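Local atomic coordinates of fructose-1,6-bisphosphatase/inositol-1-monophosphatase (Thermotoga maritima, PDB entry 2P3N), a protein that removes phosphate from inositol 1-phosphate, fructose 1,6-bisphosphate and several other phosphate esters, using magnesium as cofactor. Residues I20-V25 / I85-G90; G72-I77 / Y100-E105; G109-P114 / A177-A182; N117-A122 / F129-R134. All coordinates share one frame; numbering follows the deposited sequence.

Contact 1. Residues I20-V25 / I85-G90; sequences IHWGRV and INFVHG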
# COMPACT_ATOMS: atom_id res chain seq x y z
N ILE A 20 1.07 -1.75 14.51
CA ILE A 20 0.05 -1.59 15.53
C ILE A 20 0.41 -0.42 16.43
O ILE A 20 -0.44 0.40 16.78
CB ILE A 20 -0.05 -2.86 16.41
CG1 ILE A 20 -0.64 -4.01 15.60
CG2 ILE A 20 -0.88 -2.56 17.65
CD1 ILE A 20 -0.91 -5.26 16.39
N HIS A 21 1.69 -0.32 16.76
CA HIS A 21 2.19 0.68 17.68
C HIS A 21 2.89 1.90 17.09
O HIS A 21 3.30 2.80 17.82
CB HIS A 21 3.12 -0.01 18.66
CG HIS A 21 2.50 -1.19 19.34
ND1 HIS A 21 1.61 -1.07 20.38
CD2 HIS A 21 2.59 -2.51 19.08
CE1 HIS A 21 1.17 -2.26 20.73
NE2 HIS A 21 1.75 -3.16 19.95
N TRP A 22 3.03 1.93 15.77
CA TRP A 22 3.71 3.03 15.11
C TRP A 22 3.16 4.38 15.57
O TRP A 22 1.95 4.60 15.56
CB TRP A 22 3.57 2.84 13.60
CG TRP A 22 4.31 3.83 12.78
CD1 TRP A 22 5.52 4.41 13.06
CD2 TRP A 22 3.89 4.36 11.52
NE1 TRP A 22 5.89 5.26 12.04
CE2 TRP A 22 4.90 5.25 11.08
CE3 TRP A 22 2.77 4.16 10.72
CZ2 TRP A 22 4.81 5.95 9.88
CZ3 TRP A 22 2.68 4.86 9.52
CH2 TRP A 22 3.70 5.74 9.11
N GLY A 23 4.06 5.26 15.99
CA GLY A 23 3.70 6.59 16.46
C GLY A 23 2.80 6.57 17.69
O GLY A 23 2.38 7.62 18.16
N ARG A 24 2.53 5.39 18.22
CA ARG A 24 1.65 5.27 19.38
C ARG A 24 2.25 4.58 20.59
O ARG A 24 1.53 3.91 21.32
CB ARG A 24 0.37 4.53 18.98
CG ARG A 24 -0.51 5.25 17.96
CD ARG A 24 -1.48 4.30 17.24
NE ARG A 24 -0.87 3.63 16.09
CZ ARG A 24 -1.52 2.84 15.24
NH1 ARG A 24 -0.87 2.28 14.22
NH2 ARG A 24 -2.82 2.62 15.38
N VAL A 25 3.55 4.72 20.81
CA VAL A 25 4.16 4.12 22.00
C VAL A 25 4.33 5.23 23.04
O VAL A 25 5.11 6.17 22.84
CB VAL A 25 5.53 3.46 21.70
CG1 VAL A 25 6.47 4.43 21.04
CG2 VAL A 25 6.14 2.95 22.99
N ILE A 85 13.40 6.29 17.05
CA ILE A 85 12.93 7.66 17.25
C ILE A 85 11.82 7.95 16.26
O ILE A 85 10.75 8.42 16.63
CB ILE A 85 14.08 8.68 17.06
CG1 ILE A 85 15.09 8.54 18.21
CG2 ILE A 85 13.53 10.09 16.97
CD1 ILE A 85 16.34 9.37 18.05
N ASN A 86 12.09 7.66 14.99
CA ASN A 86 11.10 7.86 13.94
C ASN A 86 9.85 7.08 14.31
O ASN A 86 8.74 7.61 14.33
CB ASN A 86 11.64 7.34 12.62
CG ASN A 86 12.48 8.35 11.89
OD1 ASN A 86 13.07 8.04 10.86
ND2 ASN A 86 12.54 9.56 12.42
N PHE A 87 10.07 5.80 14.60
CA PHE A 87 9.01 4.87 14.98
C PHE A 87 8.09 5.47 16.05
O PHE A 87 6.87 5.36 15.98
CB PHE A 87 9.63 3.57 15.51
CG PHE A 87 8.61 2.57 15.97
CD1 PHE A 87 7.84 1.87 15.06
CD2 PHE A 87 8.35 2.42 17.33
CE1 PHE A 87 6.82 1.02 15.48
CE2 PHE A 87 7.34 1.58 17.77
CZ PHE A 87 6.57 0.88 16.84
N VAL A 88 8.70 6.11 17.05
CA VAL A 88 7.97 6.73 18.14
C VAL A 88 7.20 7.98 17.73
O VAL A 88 6.07 8.18 18.16
CB VAL A 88 8.94 7.10 19.31
CG1 VAL A 88 8.29 8.08 20.27
CG2 VAL A 88 9.34 5.83 20.06
N HIS A 89 7.79 8.81 16.88
CA HIS A 89 7.12 10.03 16.48
C HIS A 89 6.11 9.84 15.37
O HIS A 89 5.29 10.72 15.11
CB HIS A 89 8.14 11.10 16.09
CG HIS A 89 8.84 11.71 17.27
ND1 HIS A 89 8.81 13.06 17.53
CD2 HIS A 89 9.55 11.15 18.27
CE1 HIS A 89 9.47 13.30 18.64
NE2 HIS A 89 9.94 12.16 19.11
N GLY A 90 6.17 8.68 14.71
CA GLY A 90 5.22 8.40 13.66
C GLY A 90 5.75 8.58 12.26
O GLY A 90 4.97 8.57 11.31

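Contact 2. Residues G72-I77 / Y100-E105; sequences GDRLWI and YVENGE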
# COMPACT_ATOMS: atom_id res chain seq x y z
N GLY A 72 29.54 -16.43 17.35
CA GLY A 72 29.49 -17.72 16.69
C GLY A 72 29.92 -17.62 15.23
O GLY A 72 29.99 -16.52 14.67
N ASP A 73 30.21 -18.77 14.63
CA ASP A 73 30.62 -18.81 13.23
C ASP A 73 29.36 -18.84 12.39
O ASP A 73 29.40 -18.84 11.17
CB ASP A 73 31.51 -20.04 12.96
CG ASP A 73 31.01 -21.30 13.64
OD1 ASP A 73 31.76 -22.31 13.64
OD2 ASP A 73 29.87 -21.30 14.18
N ARG A 74 28.23 -18.86 13.09
CA ARG A 74 26.90 -18.86 12.50
C ARG A 74 26.10 -17.94 13.40
O ARG A 74 25.47 -18.37 14.36
CB ARG A 74 26.33 -20.29 12.50
CG ARG A 74 27.08 -21.17 11.52
CD ARG A 74 26.79 -22.66 11.65
NE ARG A 74 25.47 -23.04 11.15
CZ ARG A 74 25.22 -24.13 10.44
NH1 ARG A 74 26.21 -24.97 10.12
NH2 ARG A 74 23.98 -24.41 10.06
N LEU A 75 26.16 -16.65 13.07
CA LEU A 75 25.50 -15.62 13.86
C LEU A 75 24.48 -14.75 13.11
O LEU A 75 24.79 -14.17 12.06
CB LEU A 75 26.56 -14.70 14.48
CG LEU A 75 26.08 -13.56 15.38
CD1 LEU A 75 25.92 -14.07 16.81
CD2 LEU A 75 27.08 -12.41 15.33
N TRP A 76 23.28 -14.64 13.66
CA TRP A 76 22.22 -13.82 13.07
C TRP A 76 22.23 -12.46 13.79
O TRP A 76 22.07 -12.40 15.02
CB TRP A 76 20.85 -14.46 13.26
CG TRP A 76 20.66 -15.80 12.61
CD1 TRP A 76 21.13 -17.01 13.04
CD2 TRP A 76 19.86 -16.09 11.44
NE1 TRP A 76 20.68 -18.03 12.23
CE2 TRP A 76 19.90 -17.49 11.24
CE3 TRP A 76 19.12 -15.29 10.55
CZ2 TRP A 76 19.21 -18.11 10.19
CZ3 TRP A 76 18.44 -15.92 9.50
CH2 TRP A 76 18.50 -17.31 9.33
N ILE A 77 22.41 -11.38 13.05
CA ILE A 77 22.40 -10.07 13.69
C ILE A 77 21.05 -9.39 13.47
O ILE A 77 20.60 -9.19 12.34
CB ILE A 77 23.55 -9.19 13.17
CG1 ILE A 77 24.87 -9.96 13.30
CG2 ILE A 77 23.61 -7.92 13.99
CD1 ILE A 77 26.09 -9.16 12.93
N TYR A 100 22.61 -12.58 8.26
CA TYR A 100 23.12 -13.88 8.69
C TYR A 100 24.61 -13.95 8.36
O TYR A 100 25.00 -14.17 7.22
CB TYR A 100 22.41 -15.06 8.04
CG TYR A 100 23.07 -16.36 8.44
CD1 TYR A 100 23.03 -16.82 9.76
CD2 TYR A 100 23.82 -17.10 7.52
CE1 TYR A 100 23.72 -17.96 10.16
CE2 TYR A 100 24.52 -18.24 7.90
CZ TYR A 100 24.47 -18.66 9.22
OH TYR A 100 25.17 -19.78 9.59
N VAL A 101 25.42 -13.78 9.39
CA VAL A 101 26.86 -13.79 9.29
C VAL A 101 27.40 -15.19 9.55
O VAL A 101 27.02 -15.84 10.53
CB VAL A 101 27.46 -12.81 10.31
CG1 VAL A 101 28.92 -12.63 10.07
CG2 VAL A 101 26.74 -11.49 10.23
N GLU A 102 28.26 -15.66 8.66
CA GLU A 102 28.88 -16.97 8.84
C GLU A 102 30.39 -16.77 8.81
O GLU A 102 30.93 -16.16 7.88
CB GLU A 102 28.45 -17.94 7.75
CG GLU A 102 28.92 -19.37 8.00
CD GLU A 102 28.03 -20.41 7.36
OE1 GLU A 102 26.80 -20.39 7.65
OE2 GLU A 102 28.54 -21.25 6.60
N ASN A 103 31.06 -17.26 9.85
CA ASN A 103 32.50 -17.12 9.94
C ASN A 103 32.81 -15.64 9.76
O ASN A 103 33.70 -15.28 9.00
CB ASN A 103 33.19 -17.93 8.86
CG ASN A 103 32.93 -19.42 8.98
OD1 ASN A 103 33.19 -20.17 8.04
ND2 ASN A 103 32.42 -19.85 10.14
N GLY A 104 32.04 -14.80 10.45
CA GLY A 104 32.26 -13.37 10.37
C GLY A 104 31.95 -12.78 9.01
O GLY A 104 32.25 -11.61 8.75
N GLU A 105 31.35 -13.58 8.13
CA GLU A 105 31.02 -13.10 6.79
C GLU A 105 29.52 -13.00 6.55
O GLU A 105 28.80 -14.00 6.69
CB GLU A 105 31.61 -14.01 5.73
CG GLU A 105 33.11 -14.23 5.85
CD GLU A 105 33.68 -14.92 4.63
OE1 GLU A 105 33.76 -14.27 3.57
OE2 GLU A 105 34.03 -16.11 4.74
O HOH W 1 29.88 -15.29 12.33

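Contact 3. Residues G109-P114 / A177-A182; sequences GVVHAP and AALNAA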
# COMPACT_ATOMS: atom_id res chain seq x y z
N GLY A 109 21.23 -10.70 3.88
CA GLY A 109 20.78 -9.48 4.52
C GLY A 109 19.37 -9.12 4.08
O GLY A 109 19.00 -9.30 2.93
N VAL A 110 18.56 -8.64 5.01
CA VAL A 110 17.21 -8.23 4.66
C VAL A 110 16.81 -7.05 5.53
O VAL A 110 17.06 -7.04 6.74
CB VAL A 110 16.21 -9.41 4.79
CG1 VAL A 110 16.51 -10.21 6.03
CG2 VAL A 110 14.78 -8.88 4.84
N VAL A 111 16.23 -6.03 4.90
CA VAL A 111 15.77 -4.83 5.59
C VAL A 111 14.31 -4.65 5.20
O VAL A 111 13.96 -4.68 4.02
CB VAL A 111 16.58 -3.56 5.15
CG1 VAL A 111 16.07 -2.32 5.88
CG2 VAL A 111 18.04 -3.74 5.44
N HIS A 112 13.44 -4.49 6.19
CA HIS A 112 12.02 -4.33 5.90
C HIS A 112 11.39 -3.10 6.56
O HIS A 112 11.18 -3.08 7.77
CB HIS A 112 11.24 -5.59 6.30
CG HIS A 112 9.76 -5.47 6.10
ND1 HIS A 112 9.19 -5.27 4.86
CD2 HIS A 112 8.74 -5.49 6.99
CE1 HIS A 112 7.88 -5.17 4.99
NE2 HIS A 112 7.58 -5.30 6.27
N ALA A 113 11.12 -2.07 5.75
CA ALA A 113 10.49 -0.85 6.23
C ALA A 113 9.00 -1.11 6.13
O ALA A 113 8.42 -1.06 5.04
CB ALA A 113 10.89 0.32 5.36
N PRO A 114 8.37 -1.41 7.27
CA PRO A 114 6.93 -1.71 7.37
C PRO A 114 5.95 -0.67 6.83
O PRO A 114 5.10 -0.98 6.00
CB PRO A 114 6.74 -1.94 8.88
CG PRO A 114 8.13 -2.33 9.37
CD PRO A 114 9.00 -1.38 8.60
N ALA A 177 19.33 3.79 9.56
CA ALA A 177 20.64 3.37 9.10
C ALA A 177 20.52 2.25 8.06
O ALA A 177 20.94 2.39 6.91
CB ALA A 177 21.47 2.89 10.28
N ALA A 178 19.95 1.13 8.48
CA ALA A 178 19.77 -0.02 7.60
C ALA A 178 19.07 0.38 6.30
O ALA A 178 19.52 0.04 5.21
CB ALA A 178 18.98 -1.10 8.33
N LEU A 179 17.97 1.11 6.41
CA LEU A 179 17.22 1.53 5.24
C LEU A 179 18.01 2.50 4.35
O LEU A 179 17.83 2.49 3.13
CB LEU A 179 15.90 2.18 5.67
CG LEU A 179 14.87 2.44 4.56
CD1 LEU A 179 14.57 1.16 3.78
CD2 LEU A 179 13.61 2.99 5.20
N ASN A 180 18.87 3.31 4.94
CA ASN A 180 19.66 4.26 4.14
C ASN A 180 20.76 3.57 3.37
O ASN A 180 21.11 4.00 2.28
CB ASN A 180 20.27 5.34 5.03
CG ASN A 180 19.27 6.41 5.42
OD1 ASN A 180 19.57 7.31 6.20
ND2 ASN A 180 18.06 6.32 4.88
N ALA A 181 21.31 2.51 3.95
CA ALA A 181 22.38 1.77 3.29
C ALA A 181 21.77 1.04 2.11
O ALA A 181 22.34 1.01 1.02
CB ALA A 181 23.00 0.78 4.25
N ALA A 182 20.60 0.44 2.35
CA ALA A 182 19.86 -0.32 1.33
C ALA A 182 19.39 0.57 0.19
O ALA A 182 19.28 0.11 -0.95
CB ALA A 182 18.67 -1.01 1.97

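Contact 4. Residues N117-A122 / F129-R134; sequences NETLYA and FFNGER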
# COMPACT_ATOMS: atom_id res chain seq x y z
N ASN A 117 6.27 -0.55 3.07
CA ASN A 117 6.10 -1.79 2.32
C ASN A 117 7.28 -2.00 1.37
O ASN A 117 7.12 -2.38 0.21
CB ASN A 117 4.79 -1.78 1.54
CG ASN A 117 3.63 -2.20 2.40
OD1 ASN A 117 3.55 -3.35 2.83
ND2 ASN A 117 2.72 -1.28 2.67
N GLU A 118 8.47 -1.73 1.88
CA GLU A 118 9.68 -1.90 1.11
C GLU A 118 10.52 -2.98 1.75
O GLU A 118 10.84 -2.90 2.93
CB GLU A 118 10.47 -0.60 1.08
CG GLU A 118 9.70 0.54 0.48
CD GLU A 118 10.52 1.80 0.37
OE1 GLU A 118 10.19 2.64 -0.49
OE2 GLU A 118 11.49 1.94 1.16
N THR A 119 10.85 -4.00 0.97
CA THR A 119 11.66 -5.09 1.47
C THR A 119 12.87 -5.24 0.55
O THR A 119 12.76 -5.73 -0.58
CB THR A 119 10.89 -6.43 1.52
OG1 THR A 119 9.62 -6.25 2.15
CG2 THR A 119 11.69 -7.45 2.36
N LEU A 120 14.01 -4.79 1.04
CA LEU A 120 15.26 -4.86 0.31
C LEU A 120 16.07 -6.01 0.90
O LEU A 120 16.17 -6.14 2.12
CB LEU A 120 16.00 -3.53 0.46
CG LEU A 120 15.13 -2.37 -0.02
CD1 LEU A 120 14.38 -1.79 1.16
CD2 LEU A 120 15.97 -1.29 -0.67
N TYR A 121 16.61 -6.87 0.05
CA TYR A 121 17.40 -8.00 0.53
C TYR A 121 18.46 -8.45 -0.46
O TYR A 121 18.42 -8.11 -1.63
CB TYR A 121 16.49 -9.19 0.85
CG TYR A 121 15.57 -9.55 -0.28
CD1 TYR A 121 14.39 -8.85 -0.49
CD2 TYR A 121 15.91 -10.56 -1.18
CE1 TYR A 121 13.56 -9.14 -1.57
CE2 TYR A 121 15.09 -10.86 -2.26
CZ TYR A 121 13.92 -10.15 -2.45
OH TYR A 121 13.13 -10.44 -3.53
N ALA A 122 19.40 -9.23 0.04
CA ALA A 122 20.48 -9.75 -0.79
C ALA A 122 21.15 -10.94 -0.13
O ALA A 122 21.44 -10.91 1.06
CB ALA A 122 21.52 -8.65 -1.06
N PHE A 129 17.85 -7.41 -4.35
CA PHE A 129 16.47 -7.27 -4.78
C PHE A 129 15.69 -6.27 -3.94
O PHE A 129 16.11 -5.86 -2.86
CB PHE A 129 15.72 -8.60 -4.70
CG PHE A 129 16.18 -9.65 -5.68
CD1 PHE A 129 17.43 -10.26 -5.54
CD2 PHE A 129 15.33 -10.10 -6.69
CE1 PHE A 129 17.81 -11.31 -6.39
CE2 PHE A 129 15.70 -11.15 -7.53
CZ PHE A 129 16.94 -11.75 -7.37
N PHE A 130 14.52 -5.92 -4.45
CA PHE A 130 13.58 -4.98 -3.83
C PHE A 130 12.22 -5.59 -4.18
O PHE A 130 11.85 -5.64 -5.36
CB PHE A 130 13.71 -3.61 -4.51
CG PHE A 130 13.09 -2.49 -3.75
CD1 PHE A 130 11.90 -2.66 -3.06
CD2 PHE A 130 13.69 -1.24 -3.75
CE1 PHE A 130 11.33 -1.61 -2.36
CE2 PHE A 130 13.13 -0.17 -3.04
CZ PHE A 130 11.94 -0.36 -2.35
N ASN A 131 11.50 -6.07 -3.17
CA ASN A 131 10.19 -6.69 -3.36
C ASN A 131 10.11 -7.63 -4.56
O ASN A 131 9.07 -7.72 -5.23
CB ASN A 131 9.09 -5.62 -3.49
CG ASN A 131 8.86 -4.87 -2.21
OD1 ASN A 131 8.95 -5.43 -1.12
ND2 ASN A 131 8.55 -3.59 -2.32
N GLY A 132 11.21 -8.33 -4.83
CA GLY A 132 11.21 -9.28 -5.92
C GLY A 132 11.98 -8.90 -7.16
O GLY A 132 12.42 -9.77 -7.90
N GLU A 133 12.15 -7.61 -7.40
CA GLU A 133 12.87 -7.19 -8.59
C GLU A 133 14.30 -6.77 -8.31
O GLU A 133 14.64 -6.32 -7.20
CB GLU A 133 12.11 -6.06 -9.29
CG GLU A 133 12.05 -4.77 -8.51
CD GLU A 133 11.28 -3.70 -9.24
OE1 GLU A 133 10.06 -3.88 -9.42
OE2 GLU A 133 11.91 -2.69 -9.65
N ARG A 134 15.15 -6.90 -9.33
CA ARG A 134 16.55 -6.55 -9.20
C ARG A 134 16.80 -5.06 -8.98
O ARG A 134 16.10 -4.22 -9.54
CB ARG A 134 17.32 -7.00 -10.45
CG ARG A 134 17.32 -8.51 -10.68
CD ARG A 134 17.67 -9.24 -9.40
NE ARG A 134 18.88 -8.70 -8.78
CZ ARG A 134 20.11 -8.95 -9.22
NH1 ARG A 134 20.31 -9.73 -10.27
NH2 ARG A 134 21.15 -8.38 -8.61

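Contact 1. Residues I20-V25 / I85-G90
Trp-22 and Phe-87 make up much of the apolar centre, with CD1 of Trp-22 lying 4.0 Å from CD1 of Phe-87 and the pyrrole and phenyl planes inclined at 31°. With its CG anti to the backbone N (chi1 178°), Phe-87 swings its ring out from helix 84-89 toward the end of helix 2-21, where CE1 comes within 3.7 Å of Trp-22 CA. Val-25 extends the apolar patch: its CG1 presses on CG2 of Val-88 at 3.3 Å, closer than usual van der Waals contact. Ile-41 of helix 40-56 packs on both Phe-87 and Val-25, and Phe-94 meets Phe-87 edge-to-face.

Outward, the contact becomes polar. Gly-23 N donates to Phe-87 O over 2.8 Å, approaching almost in line with the carbonyl (C=O...N 175°), while Gly-23 CA makes a CA-H...O contact of 3.3 Å with Val-88 O. The indole of Trp-22 reaches past the helix end, its CZ2 3.0 Å from Gly-90 O and its NE1 hydrogen-bonded to Leu-91 O. Within the type II turn His-21 to Arg-24, Arg-24 NE donates to Trp-22 O at 3.0 Å.

Two carbonyls of the final helical turn are thus met by one glycine, whose lack of a side chain lets its CA approach that of Gly-90 to 3.7 Å. The turn is thereby tied directly to the helix that follows the magnesium-binding residues.

Contact 2. Residues G72-I77 / Y100-E105
Leu-75 and Val-101 are joined as an antiparallel hydrogen-bonded pair: Leu-75 N donates to Val-101 O at 2.8 Å, and Val-101 N returns a bond of 2.8 Å to Leu-75 O. At the type I' turn Glu-102 to Glu-105, whose end residues bond each other N to O in both directions, Asp-73 O accepts Asn-103 N at 2.6 Å, the donor standing 36° above the carbonyl plane. Beside this bond a water bridges loop residues just beyond the strands, giving a proton to Gly-72 O (2.6 Å) and accepting one from Gly-104 N (2.9 Å); its second proton makes a weak bond to Val-101 O, which Leu-75 N already holds.

Trp-76 and Tyr-100 share the face that also carries Arg-74 and Glu-102. Tyr-100 turns its edge to the Trp-76 face, planes 55° apart, with CD1 3.5 Å from CE2 of the indole. Trp-76 NE1 is taken by Glu-60, and Arg-3 of helix 2-21 makes a cation-pi contact with Tyr-100. CG of Tyr-100, anti to its backbone N (chi1 175°), sends the ring along the sheet until OH lies 3.1 Å from Arg-74 CG and donates to Glu-102 OE1 at 2.6 Å, on the anti side of the carboxylate. The opposite face carries apolar packing of Ile-77 on Val-101.

The phenol proton is therefore spent on a carboxylate that has Arg-74 nearby but no salt bridge with it; together the bond and the positive charge probably help keep Glu-102 ionised.

Contact 3. Residues G109-P114 / A177-A182
The carbonyl oxygen of Ala-178 receives Ala-182 N at 3.1 Å and, more weakly, Ala-181 N at 3.3 Å, and CG2 of Val-111 rests 4.1 Å from the same atom. Its polar needs are thus met inside the helix, and what it offers the strand is simple packing. The rest of the contact is apolar. Val-111 straddles the Ala-178 methyl: CG1 and CG2 each lie 4.0 Å from CB. CG2 extends more loosely toward Ala-182 CB, one helical turn on, while CG1 lies 4.0 Å from the backbone N of Leu-179. Leu-179 carries its CG anti to the backbone N (chi1 -169°), which brings its branched end to the strand, where CD2 meets Ala-113 CB at 3.8 Å. The axes of the two short segments pass 8.5 Å apart with their directions at 111°, an approach probably helped by the small alanines.

Strand 105-113 is inside the seven-stranded sheet. Its other face, with Val-110 and His-112, packs on helix 2-21, so the strand is sandwiched between helices, in keeping with the alternating alpha and beta layers of the inositol monophosphatase fold. At the start of helix 177-185, Asp-82 accepts a hydrogen bond from Ala-178 N and a weak one from Ala-177 N. By similarity to related enzymes, Asp-82 and Ala-177 probably bind substrate.

The apolar side of the first helical turn therefore packs on the strand while two N-H groups at its start, one of them weakly, meet the Asp-82 carboxylate; together these probably help position the turn at the likely substrate site.

Contact 4. Residues N117-A122 / F129-R134
A beta hairpin joins strand 118-123 to strand 127-130, and Phe-130 enters the type I' turn leading on to Glu-133. Tyr-121 and Phe-129 form its hydrogen-bonded pair: Phe-129 N reaches Tyr-121 O at 2.9 Å, and Tyr-121 N returns to Phe-129 O at 3.1 Å. With CG between the backbone N and the carbonyl carbon (chi1 52°), Tyr-121 lays its ring against its partner, so that Phe-129 CB sits over one face, 3.3 Å from CZ. The two rings are nearly parallel, 7° apart, yet slid so far that they barely overlap.

On the other face, Leu-120 CG stands over the centre of the Phe-130 ring at 4.1 Å, a CH-pi contact, and CB of Glu-118 lies 3.7 Å from CE1 of Phe-130. The Glu-118 carboxylate forms a salt bridge with Arg-188 and a hydrogen bond with Tyr-183.

Beyond the last bridge, Asn-131 in the turn adds three bonds: its N donates to Thr-119 O at 2.9 Å, ND2 meets a lone pair of Asn-117 O at 3.1 Å, and OD1 accepts a weak bond from Thr-119 N. Glu-133 makes a salt bridge with Arg-12 of the fourth subunit. Asn-117 and Glu-118 form a G1 bulge against Ala-113 of strand 105-113; the contact itself is an antiparallel hairpin whose second strand continues through a type I' turn into strand 133-134.

Overall arrangement
Contacts 2, 3 and 4 share the mixed seven-stranded sheet, stepping across it through neighbouring strands 74-79, 95-102, 105-113, 118-123 and 127-130. Contacts 3 and 4, with centres 10 Å apart, touch directly, Val-111 N lying 2.8 Å from Leu-120 O; along the chain contact 4 is nested inside the loop that contact 3 closes. Contact 2 precedes both, its centre 18 Å from that of contact 3. Contact 1 stands off the sheet, 31 Å from contact 2 between centres, and its segments alternate with those of contact 2. Contacts 1, 2 and 3 each bring a side chain within about 10 Å of the magnesium, contact 3 also bordering the probable substrate site, while contacts 1 and 4 reach other subunits of the tetramer.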